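Local coordinates for protein phosphomethylpyrimidine kinase (Pyrococcus furiosus, PDB 2PB9) that probably condenses a thiazole phosphate with hydroxymethylpyrimidine diphosphate into thiamine phosphate through this C-terminal ThiN domain, the rest of the enzyme phosphorylating the pyrimidine, at residues W6-E11 / Y37-P42; R45-V50 / L78-L83; Y122-E127 / L160-K165. All coordinates share one frame; numbering follows the deposited sequence.

Contact 1: W6-E11 / Y37-P42; sequences WRIYEE and YSLPLP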
loop_
_atom_site.group_PDB
_atom_site.type_symbol
_atom_site.label_atom_id
_atom_site.label_comp_id
_atom_site.label_asym_id
_atom_site.label_seq_id
_atom_site.Cartn_x
_atom_site.Cartn_y
_atom_site.Cartn_z
ATOM N N TRP A 6 -13.504 14.521 -38.804
ATOM C CA TRP A 6 -12.714 13.727 -39.726
ATOM C C TRP A 6 -11.215 13.926 -39.525
ATOM O O TRP A 6 -10.441 12.966 -39.500
ATOM C CB TRP A 6 -13.063 14.039 -41.176
ATOM C CG TRP A 6 -12.216 13.256 -42.120
ATOM C CD1 TRP A 6 -11.208 13.734 -42.901
ATOM C CD2 TRP A 6 -12.259 11.840 -42.338
ATOM N NE1 TRP A 6 -10.618 12.703 -43.592
ATOM C CE2 TRP A 6 -11.245 11.530 -43.268
ATOM C CE3 TRP A 6 -13.055 10.801 -41.835
ATOM C CZ2 TRP A 6 -11.004 10.228 -43.711
ATOM C CZ3 TRP A 6 -12.810 9.493 -42.277
ATOM C CH2 TRP A 6 -11.792 9.225 -43.206
ATOM N N ARG A 7 -10.803 15.179 -39.388
ATOM C CA ARG A 7 -9.393 15.499 -39.194
ATOM C C ARG A 7 -8.859 14.831 -37.931
ATOM O O ARG A 7 -7.726 14.346 -37.903
ATOM C CB ARG A 7 -9.219 17.015 -39.103
ATOM C CG ARG A 7 -7.783 17.465 -38.857
ATOM C CD ARG A 7 -7.711 18.977 -38.769
ATOM N NE ARG A 7 -8.375 19.568 -39.928
ATOM C CZ ARG A 7 -8.791 20.829 -40.012
ATOM N NH1 ARG A 7 -8.619 21.675 -38.998
ATOM N NH2 ARG A 7 -9.401 21.238 -41.119
ATOM N N ILE A 8 -9.689 14.813 -36.894
ATOM C CA ILE A 8 -9.338 14.203 -35.619
ATOM C C ILE A 8 -9.175 12.700 -35.802
ATOM O O ILE A 8 -8.183 12.121 -35.370
ATOM C CB ILE A 8 -10.436 14.455 -34.552
ATOM C CG1 ILE A 8 -10.635 15.954 -34.344
ATOM C CG2 ILE A 8 -10.053 13.803 -33.234
ATOM C CD1 ILE A 8 -11.647 16.283 -33.278
ATOM N N TYR A 9 -10.157 12.075 -36.444
ATOM C CA TYR A 9 -10.131 10.637 -36.696
ATOM C C TYR A 9 -8.940 10.212 -37.574
ATOM O O TYR A 9 -8.360 9.141 -37.369
ATOM C CB TYR A 9 -11.436 10.208 -37.366
ATOM C CG TYR A 9 -11.403 8.800 -37.925
ATOM C CD1 TYR A 9 -11.604 7.682 -37.096
ATOM C CD2 TYR A 9 -11.157 8.581 -39.280
ATOM C CE1 TYR A 9 -11.560 6.384 -37.616
ATOM C CE2 TYR A 9 -11.108 7.301 -39.800
ATOM C CZ TYR A 9 -11.310 6.211 -38.973
ATOM O OH TYR A 9 -11.260 4.949 -39.515
ATOM N N GLU A 10 -8.581 11.050 -38.545
ATOM C CA GLU A 10 -7.480 10.747 -39.450
ATOM C C GLU A 10 -6.117 10.874 -38.814
ATOM O O GLU A 10 -5.299 9.963 -38.897
ATOM C CB GLU A 10 -7.535 11.664 -40.663
ATOM C CG GLU A 10 -8.546 11.234 -41.679
ATOM C CD GLU A 10 -8.111 9.975 -42.400
ATOM O OE1 GLU A 10 -7.193 10.080 -43.249
ATOM O OE2 GLU A 10 -8.675 8.889 -42.109
ATOM N N GLU A 11 -5.874 12.019 -38.185
ATOM C CA GLU A 11 -4.596 12.277 -37.545
ATOM C C GLU A 11 -4.264 11.264 -36.451
ATOM O O GLU A 11 -3.112 10.839 -36.315
ATOM C CB GLU A 11 -4.574 13.706 -36.990
ATOM C CG GLU A 11 -4.545 14.757 -38.091
ATOM C CD GLU A 11 -4.029 16.120 -37.635
ATOM O OE1 GLU A 11 -3.675 16.929 -38.526
ATOM O OE2 GLU A 11 -3.977 16.391 -36.409
ATOM N N TYR A 37 -7.299 11.914 -28.778
ATOM C CA TYR A 37 -7.313 13.216 -29.418
ATOM C C TYR A 37 -8.726 13.755 -29.233
ATOM O O TYR A 37 -9.694 13.234 -29.788
ATOM C CB TYR A 37 -6.964 13.082 -30.892
ATOM C CG TYR A 37 -6.660 14.396 -31.574
ATOM C CD1 TYR A 37 -6.456 15.564 -30.835
ATOM C CD2 TYR A 37 -6.557 14.466 -32.967
ATOM C CE1 TYR A 37 -6.158 16.768 -31.462
ATOM C CE2 TYR A 37 -6.257 15.660 -33.604
ATOM C CZ TYR A 37 -6.061 16.803 -32.848
ATOM O OH TYR A 37 -5.758 17.971 -33.491
ATOM N N SER A 38 -8.826 14.800 -28.425
ATOM C CA SER A 38 -10.100 15.408 -28.094
ATOM C C SER A 38 -10.585 16.463 -29.072
ATOM O O SER A 38 -9.831 16.949 -29.916
ATOM C CB SER A 38 -9.999 16.029 -26.699
ATOM O OG SER A 38 -11.120 16.833 -26.418
ATOM N N LEU A 39 -11.870 16.791 -28.957
ATOM C CA LEU A 39 -12.464 17.843 -29.767
ATOM C C LEU A 39 -12.043 19.086 -29.010
ATOM O O LEU A 39 -11.770 19.029 -27.812
ATOM C CB LEU A 39 -13.996 17.764 -29.769
ATOM C CG LEU A 39 -14.708 16.739 -30.654
ATOM C CD1 LEU A 39 -16.157 16.645 -30.240
ATOM C CD2 LEU A 39 -14.581 17.140 -32.112
ATOM N N PRO A 40 -11.981 20.193 -29.723
ATOM C CA PRO A 40 -11.611 21.465 -29.099
ATOM C C PRO A 40 -12.719 22.026 -28.198
ATOM O O PRO A 40 -13.876 21.644 -28.376
ATOM C CB PRO A 40 -11.483 22.425 -30.287
ATOM C CG PRO A 40 -12.440 21.907 -31.287
ATOM C CD PRO A 40 -12.512 20.423 -31.060
ATOM N N LEU A 41 -12.370 22.863 -27.255
ATOM C CA LEU A 41 -13.399 23.450 -26.399
ATOM C C LEU A 41 -14.137 24.482 -27.262
ATOM O O LEU A 41 -13.595 24.985 -28.251
ATOM C CB LEU A 41 -12.784 24.149 -25.184
ATOM C CG LEU A 41 -11.844 23.336 -24.299
ATOM C CD1 LEU A 41 -10.615 22.936 -25.116
ATOM C CD2 LEU A 41 -11.434 24.161 -23.084
ATOM N N PRO A 42 -15.368 24.838 -26.881
ATOM C CA PRO A 42 -16.080 24.333 -25.708
ATOM C C PRO A 42 -16.807 23.031 -25.977
ATOM O O PRO A 42 -17.571 22.562 -25.136
ATOM C CB PRO A 42 -17.044 25.465 -25.396
ATOM C CG PRO A 42 -17.456 25.888 -26.779
ATOM C CD PRO A 42 -16.138 25.908 -27.542
#

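Contact 2: R45-V50 / L78-L83; sequences RSTKDV and LARAVL. With PO4 (phosphate ion), chain C.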
loop_
_atom_site.group_PDB
_atom_site.type_symbol
_atom_site.label_atom_id
_atom_site.label_comp_id
_atom_site.label_asym_id
_atom_site.label_seq_id
_atom_site.Cartn_x
_atom_site.Cartn_y
_atom_site.Cartn_z
ATOM N N ARG A 45 -16.820 18.403 -23.806
ATOM C CA ARG A 45 -17.497 18.366 -22.518
ATOM C C ARG A 45 -17.494 16.978 -21.859
ATOM O O ARG A 45 -17.779 16.841 -20.670
ATOM C CB ARG A 45 -18.935 18.890 -22.692
ATOM C CG ARG A 45 -19.770 19.025 -21.397
ATOM C CD ARG A 45 -19.092 19.911 -20.353
ATOM N NE ARG A 45 -18.094 20.782 -20.971
ATOM C CZ ARG A 45 -17.431 21.750 -20.347
ATOM N NH1 ARG A 45 -17.647 22.001 -19.059
ATOM N NH2 ARG A 45 -16.541 22.465 -21.022
ATOM N N SER A 46 -17.170 15.944 -22.617
ATOM C CA SER A 46 -17.137 14.608 -22.039
ATOM C C SER A 46 -16.193 13.696 -22.811
ATOM O O SER A 46 -15.723 14.054 -23.892
ATOM C CB SER A 46 -18.545 14.000 -22.017
ATOM O OG SER A 46 -19.033 13.814 -23.329
ATOM N N THR A 47 -15.915 12.523 -22.250
ATOM C CA THR A 47 -15.034 11.561 -22.903
ATOM C C THR A 47 -15.635 11.144 -24.251
ATOM O O THR A 47 -14.960 10.567 -25.108
ATOM C CB THR A 47 -14.848 10.305 -22.045
ATOM O OG1 THR A 47 -16.047 9.518 -22.092
ATOM C CG2 THR A 47 -14.528 10.689 -20.601
ATOM N N LYS A 48 -16.919 11.439 -24.419
ATOM C CA LYS A 48 -17.625 11.125 -25.649
ATOM C C LYS A 48 -17.131 12.039 -26.756
ATOM O O LYS A 48 -17.256 11.715 -27.937
ATOM C CB LYS A 48 -19.118 11.344 -25.464
ATOM C CG LYS A 48 -19.959 10.084 -25.526
ATOM C CD LYS A 48 -19.740 9.188 -24.327
ATOM C CE LYS A 48 -20.876 8.181 -24.213
ATOM N NZ LYS A 48 -21.090 7.435 -25.491
ATOM N N ASP A 49 -16.568 13.179 -26.361
ATOM C CA ASP A 49 -16.059 14.177 -27.302
ATOM C C ASP A 49 -14.578 13.977 -27.568
ATOM O O ASP A 49 -13.913 14.827 -28.169
ATOM C CB ASP A 49 -16.296 15.584 -26.747
ATOM C CG ASP A 49 -17.737 15.810 -26.356
ATOM O OD1 ASP A 49 -18.601 15.535 -27.210
ATOM O OD2 ASP A 49 -18.009 16.252 -25.212
ATOM N N VAL A 50 -14.068 12.845 -27.107
ATOM C CA VAL A 50 -12.662 12.529 -27.280
ATOM C C VAL A 50 -12.526 11.210 -28.028
ATOM O O VAL A 50 -13.220 10.245 -27.721
ATOM C CB VAL A 50 -11.954 12.434 -25.908
ATOM C CG1 VAL A 50 -10.454 12.273 -26.109
ATOM C CG2 VAL A 50 -12.252 13.680 -25.082
ATOM N N LEU A 78 -8.023 8.080 -19.942
ATOM C CA LEU A 78 -7.103 9.034 -20.523
ATOM C C LEU A 78 -7.873 10.263 -21.005
ATOM O O LEU A 78 -7.349 11.378 -20.985
ATOM C CB LEU A 78 -6.340 8.393 -21.686
ATOM C CG LEU A 78 -5.038 9.107 -22.055
ATOM C CD1 LEU A 78 -4.080 9.034 -20.880
ATOM C CD2 LEU A 78 -4.407 8.477 -23.285
ATOM N N ALA A 79 -9.122 10.065 -21.424
ATOM C CA ALA A 79 -9.935 11.180 -21.911
ATOM C C ALA A 79 -10.184 12.190 -20.806
ATOM O O ALA A 79 -10.121 13.403 -21.028
ATOM C CB ALA A 79 -11.261 10.675 -22.468
ATOM N N ARG A 80 -10.487 11.687 -19.617
ATOM C CA ARG A 80 -10.727 12.551 -18.470
ATOM C C ARG A 80 -9.452 13.319 -18.159
ATOM O O ARG A 80 -9.493 14.494 -17.816
ATOM C CB ARG A 80 -11.151 11.724 -17.248
ATOM C CG ARG A 80 -12.654 11.443 -17.156
ATOM C CD ARG A 80 -12.980 9.945 -17.188
ATOM N NE ARG A 80 -12.391 9.213 -16.065
ATOM C CZ ARG A 80 -13.075 8.748 -15.021
ATOM N NH1 ARG A 80 -14.393 8.930 -14.944
ATOM N NH2 ARG A 80 -12.437 8.105 -14.044
ATOM N N ALA A 81 -8.318 12.646 -18.286
ATOM C CA ALA A 81 -7.029 13.268 -18.027
ATOM C C ALA A 81 -6.763 14.422 -18.994
ATOM O O ALA A 81 -6.448 15.540 -18.568
ATOM C CB ALA A 81 -5.928 12.227 -18.151
ATOM N N VAL A 82 -6.887 14.144 -20.292
ATOM C CA VAL A 82 -6.644 15.160 -21.306
ATOM C C VAL A 82 -7.693 16.254 -21.207
ATOM O O VAL A 82 -7.390 17.430 -21.387
ATOM C CB VAL A 82 -6.635 14.555 -22.749
ATOM C CG1 VAL A 82 -8.021 14.577 -23.361
ATOM C CG2 VAL A 82 -5.695 15.330 -23.624
ATOM N N LEU A 83 -8.919 15.862 -20.895
ATOM C CA LEU A 83 -10.018 16.803 -20.775
ATOM C C LEU A 83 -9.722 17.771 -19.630
ATOM O O LEU A 83 -9.854 18.985 -19.787
ATOM C CB LEU A 83 -11.329 16.031 -20.541
ATOM C CG LEU A 83 -12.558 16.394 -21.408
ATOM C CD1 LEU A 83 -12.140 16.742 -22.827
ATOM C CD2 LEU A 83 -13.535 15.229 -21.419
HETATM P P PO4 C . -8.701 4.075 -21.202
HETATM O O1 PO4 C . -7.470 3.672 -20.474
HETATM O O2 PO4 C . -8.812 3.282 -22.461
HETATM O O3 PO4 C . -9.890 3.781 -20.327
HETATM O O4 PO4 C . -8.640 5.528 -21.515
#

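Contact 3: Y122-E127 / L160-K165; sequences YDRREE and LGDVGK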
loop_
_atom_site.group_PDB
_atom_site.type_symbol
_atom_site.label_atom_id
_atom_site.label_comp_id
_atom_site.label_asym_id
_atom_site.label_seq_id
_atom_site.Cartn_x
_atom_site.Cartn_y
_atom_site.Cartn_z
ATOM N N TYR A 122 1.994 13.419 -9.536
ATOM C CA TYR A 122 1.049 13.483 -8.438
ATOM C C TYR A 122 1.124 12.159 -7.704
ATOM O O TYR A 122 1.419 11.128 -8.303
ATOM C CB TYR A 122 -0.369 13.770 -8.946
ATOM C CG TYR A 122 -1.022 12.681 -9.767
ATOM C CD1 TYR A 122 -1.425 11.488 -9.178
ATOM C CD2 TYR A 122 -1.333 12.890 -11.112
ATOM C CE1 TYR A 122 -2.133 10.534 -9.902
ATOM C CE2 TYR A 122 -2.047 11.938 -11.844
ATOM C CZ TYR A 122 -2.446 10.766 -11.228
ATOM O OH TYR A 122 -3.203 9.843 -11.909
ATOM N N ASP A 123 0.893 12.201 -6.398
ATOM C CA ASP A 123 0.944 11.007 -5.574
ATOM C C ASP A 123 -0.397 10.846 -4.889
ATOM O O ASP A 123 -0.822 11.716 -4.135
ATOM C CB ASP A 123 2.071 11.135 -4.542
ATOM C CG ASP A 123 2.184 9.920 -3.639
ATOM O OD1 ASP A 123 1.703 8.831 -4.014
ATOM O OD2 ASP A 123 2.771 10.053 -2.550
ATOM N N ARG A 124 -1.060 9.732 -5.167
ATOM C CA ARG A 124 -2.365 9.445 -4.599
ATOM C C ARG A 124 -2.328 9.341 -3.076
ATOM O O ARG A 124 -3.371 9.436 -2.415
ATOM C CB ARG A 124 -2.916 8.152 -5.209
ATOM C CG ARG A 124 -3.322 8.299 -6.662
ATOM C CD ARG A 124 -3.533 6.962 -7.364
ATOM N NE ARG A 124 -4.064 7.171 -8.711
ATOM C CZ ARG A 124 -4.117 6.249 -9.672
ATOM N NH1 ARG A 124 -3.663 5.014 -9.457
ATOM N NH2 ARG A 124 -4.623 6.575 -10.857
ATOM N N ARG A 125 -1.138 9.142 -2.517
ATOM C CA ARG A 125 -1.019 9.044 -1.072
ATOM C C ARG A 125 -1.264 10.404 -0.435
ATOM O O ARG A 125 -1.610 10.499 0.742
ATOM C CB ARG A 125 0.359 8.510 -0.672
ATOM C CG ARG A 125 0.424 6.998 -0.599
ATOM C CD ARG A 125 1.796 6.534 -0.147
ATOM N NE ARG A 125 2.828 7.119 -0.990
ATOM C CZ ARG A 125 4.123 6.822 -0.931
ATOM N NH1 ARG A 125 4.579 5.932 -0.054
ATOM N NH2 ARG A 125 4.968 7.417 -1.765
ATOM N N GLU A 126 -1.099 11.460 -1.223
ATOM C CA GLU A 126 -1.308 12.812 -0.716
ATOM C C GLU A 126 -2.711 13.304 -1.080
ATOM O O GLU A 126 -3.021 14.494 -0.976
ATOM C CB GLU A 126 -0.232 13.743 -1.286
ATOM C CG GLU A 126 1.179 13.160 -1.158
ATOM C CD GLU A 126 2.280 14.156 -1.480
ATOM O OE1 GLU A 126 2.468 15.110 -0.699
ATOM O OE2 GLU A 126 2.961 13.984 -2.512
ATOM N N GLU A 127 -3.560 12.364 -1.484
ATOM C CA GLU A 127 -4.924 12.674 -1.880
ATOM C C GLU A 127 -5.933 12.714 -0.731
ATOM O O GLU A 127 -6.018 11.799 0.088
ATOM C CB GLU A 127 -5.384 11.681 -2.951
ATOM C CG GLU A 127 -6.863 11.739 -3.309
ATOM C CD GLU A 127 -7.242 10.792 -4.464
ATOM O OE1 GLU A 127 -6.558 9.750 -4.656
ATOM O OE2 GLU A 127 -8.242 11.078 -5.173
ATOM N N LEU A 160 3.344 7.151 -9.287
ATOM C CA LEU A 160 3.756 5.814 -8.869
ATOM C C LEU A 160 2.509 4.992 -8.522
ATOM O O LEU A 160 1.413 5.539 -8.383
ATOM C CB LEU A 160 4.668 5.899 -7.645
ATOM C CG LEU A 160 5.967 6.684 -7.785
ATOM C CD1 LEU A 160 6.717 6.657 -6.467
ATOM C CD2 LEU A 160 6.805 6.082 -8.886
ATOM N N GLY A 161 2.681 3.686 -8.357
ATOM C CA GLY A 161 1.542 2.835 -8.065
ATOM C C GLY A 161 0.910 3.006 -6.701
ATOM O O GLY A 161 1.477 3.641 -5.817
ATOM N N ASP A 162 -0.282 2.437 -6.546
ATOM C CA ASP A 162 -1.025 2.475 -5.286
ATOM C C ASP A 162 -1.708 1.125 -5.132
ATOM O O ASP A 162 -1.713 0.332 -6.071
ATOM C CB ASP A 162 -2.049 3.610 -5.293
ATOM C CG ASP A 162 -1.400 4.976 -5.097
ATOM O OD1 ASP A 162 -0.885 5.264 -3.981
ATOM O OD2 ASP A 162 -1.396 5.758 -6.071
ATOM N N VAL A 163 -2.278 0.849 -3.962
ATOM C CA VAL A 163 -2.908 -0.454 -3.757
ATOM C C VAL A 163 -3.905 -0.774 -4.868
ATOM O O VAL A 163 -4.816 -0.000 -5.151
ATOM C CB VAL A 163 -3.604 -0.548 -2.375
ATOM C CG1 VAL A 163 -4.172 -1.954 -2.164
ATOM C CG2 VAL A 163 -2.603 -0.225 -1.274
ATOM N N GLY A 164 -3.696 -1.919 -5.507
ATOM C CA GLY A 164 -4.556 -2.345 -6.592
ATOM C C GLY A 164 -4.403 -1.541 -7.876
ATOM O O GLY A 164 -5.029 -1.879 -8.877
ATOM N N LYS A 165 -3.578 -0.493 -7.873
ATOM C CA LYS A 165 -3.416 0.336 -9.073
ATOM C C LYS A 165 -1.966 0.517 -9.492
ATOM O O LYS A 165 -1.106 0.851 -8.677
ATOM C CB LYS A 165 -4.045 1.720 -8.849
ATOM C CG LYS A 165 -5.482 1.692 -8.336
ATOM C CD LYS A 165 -5.973 3.098 -8.019
ATOM C CE LYS A 165 -7.156 3.104 -7.027
ATOM N NZ LYS A 165 -8.443 2.553 -7.570
HETATM O O HOH W 1 0.350 7.423 -6.187
#

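Contact 1: W6-E11 / Y37-P42
Tyr37 meets Ile8 and Glu11 where helix 5-21 packs on strand 35-38, a helix-on-sheet contact of the ThiN domain; the CA atoms of Ile8 and Tyr37 are 6.6 Å apart. The CB bond of Tyr37 points toward the helix, and CG anti to the backbone N (chi1 -167°) places the ring beside Ile8 and Glu11. There Ile8 CG2 approaches it obliquely, 3.6 Å from Tyr37 CD2, and also reaches to 3.5 Å from Tyr37 O. Farther out on the ring, Glu11 OE2 lies 3.7 Å from Tyr37 CE2. The carboxylate and ring planes are 9° apart, but OE2 comes in obliquely and no stack is implied. Replacing Tyr37 by an alanine would probably open a gap beside Ile8 CG2 and leave the Glu11 carboxylate freer to turn.

At Ser38 the CB bond points away from the helix, and the side chain packs on Val82, Leu83 and Met86 of helix 77-86. Its OG donates to Leu39 O at 2.7 Å, while Ile8 CD1 lies 3.9 Å from Ser38 O. Leu39 completes the apolar patch: its side chain crosses that of Ile8 at about a right angle, with Leu39 CD2 3.3 Å from Ile8 CD1.

Contact 2: R45-V50 / L78-L83
Thr47 and Ala79 bring the two backbones closest, their CA atoms 5.2 Å apart, where the short 3-10 segment 47-48 lies against helix 77-86. The methyl of Ala79 is central: Ala79 CB sits 3.6 Å from Thr47 CB and 3.9 Å from Val50 CB. With Thr47 OG1 between the backbone N and the carbonyl carbon (chi1 74°), Thr47 CG2 stands anti to the latter and lies alongside the bent chain of Arg80, 3.8 Å from Arg80 CD, both pointing the same way. One turn along the helix, Leu83 slides past Val50 in the opposite direction, with Leu83 CD1 3.8 Å from Val50 CG2. Its other methyl, Leu83 CD2, rests on the backbone at Ser46 C.

Asp49 OD2 fixes the shape of the loop by accepting three bonds. The amides of Arg45 and Ser46 meet it on the anti side, both tilted out of the carboxylate plane, Ser46 N at 2.7 Å from Asp49 OD2, whereas Ser46 OG comes from above the plane.

The contact packs this loop on the helix of the ThiN domain whose N-terminal end holds a phosphate: Leu78 N donates to phosphate O4 at 3.1 Å in a nearly straight bond (177°). His77 N, Ser75 OG and Arg56 NE also hold this ion, probably from the crystallisation liquor. Val50 and Leu83 pack on strand 35-38, Val82 on strand 94-98, and Arg80 on Ile139 of helix 138-149.

Contact 3: Y122-E127 / L160-K165
Arg124 lies across Asp162 where the 3-10 segment 124-125 meets a type II beta turn, Asp162 to Lys165, in the connection between antiparallel strands 154-159 and 168-173. The turn is closed by paired backbone bonds, Lys165 N to Asp162 O at 2.7 Å and Asp162 N to Lys165 O; Gly164 takes its positive phi (71°).

Arg124 runs extended from CG to NE and crosses the Asp162 side chain obliquely, Asp162 CG being 3.5 Å from Arg124 CB; the position of Asp162 OD2 is less sure. The guanidinium continues beyond, and Lys165 crosses Arg124 at about a right angle, bringing Lys165 CD to 3.3 Å from Arg124 NH1. This approach is made by the methylenes of the lysine; its NZ lies 5.7 Å from Arg124 NH1.

Within 122-127, Asp123 OD1 receives a weak but straight bond from Arg125 N (3.2 Å, 169°), closing an Asx turn at the start of the 3-10 segment. A water accepts from Arg124 N at 2.9 Å and lies 2.9 Å from Asp123 OD1, though it has more acceptors in reach than protons to give; its approach to Asp162 is doubtful.

Asp123 OD1 and Asp162 OD1 are 4.4 Å apart, a like-charge proximity that Arg125 of the second subunit probably eases by forming salt bridges to both. Within the chain, Arg124 packs on His159 of strand 154-159 and on Thr138 of helix 138-149, while Tyr122 joins Tyr158 by backbone bonding and packs on Thr145 and Arg149 of that helix.

Overall arrangement
From the N terminus the three contacts follow in series, none enclosing or crossing another. Contact 1 closes a loop of 25 residues between 6-11 and 37-42, bringing helix 5-21 against strand 35-38. Contact 2 then closes 27 residues, joining the loop before strand 50-53 to helix 77-86. These two adjoin: Leu39 N lies 2.9 Å from Asp49 O, a probable hydrogen bond, and Ser38 OG packs against Val50 CG2 and Leu83 CD1. Contact 3 spans 32 residues and links the loops after strands 118-121 and 154-159, at the sheet edge formed by strand 118-121. Its centre lies about 31 Å from that of contact 1, across the chain's centre, and about 22 Å from that of contact 2.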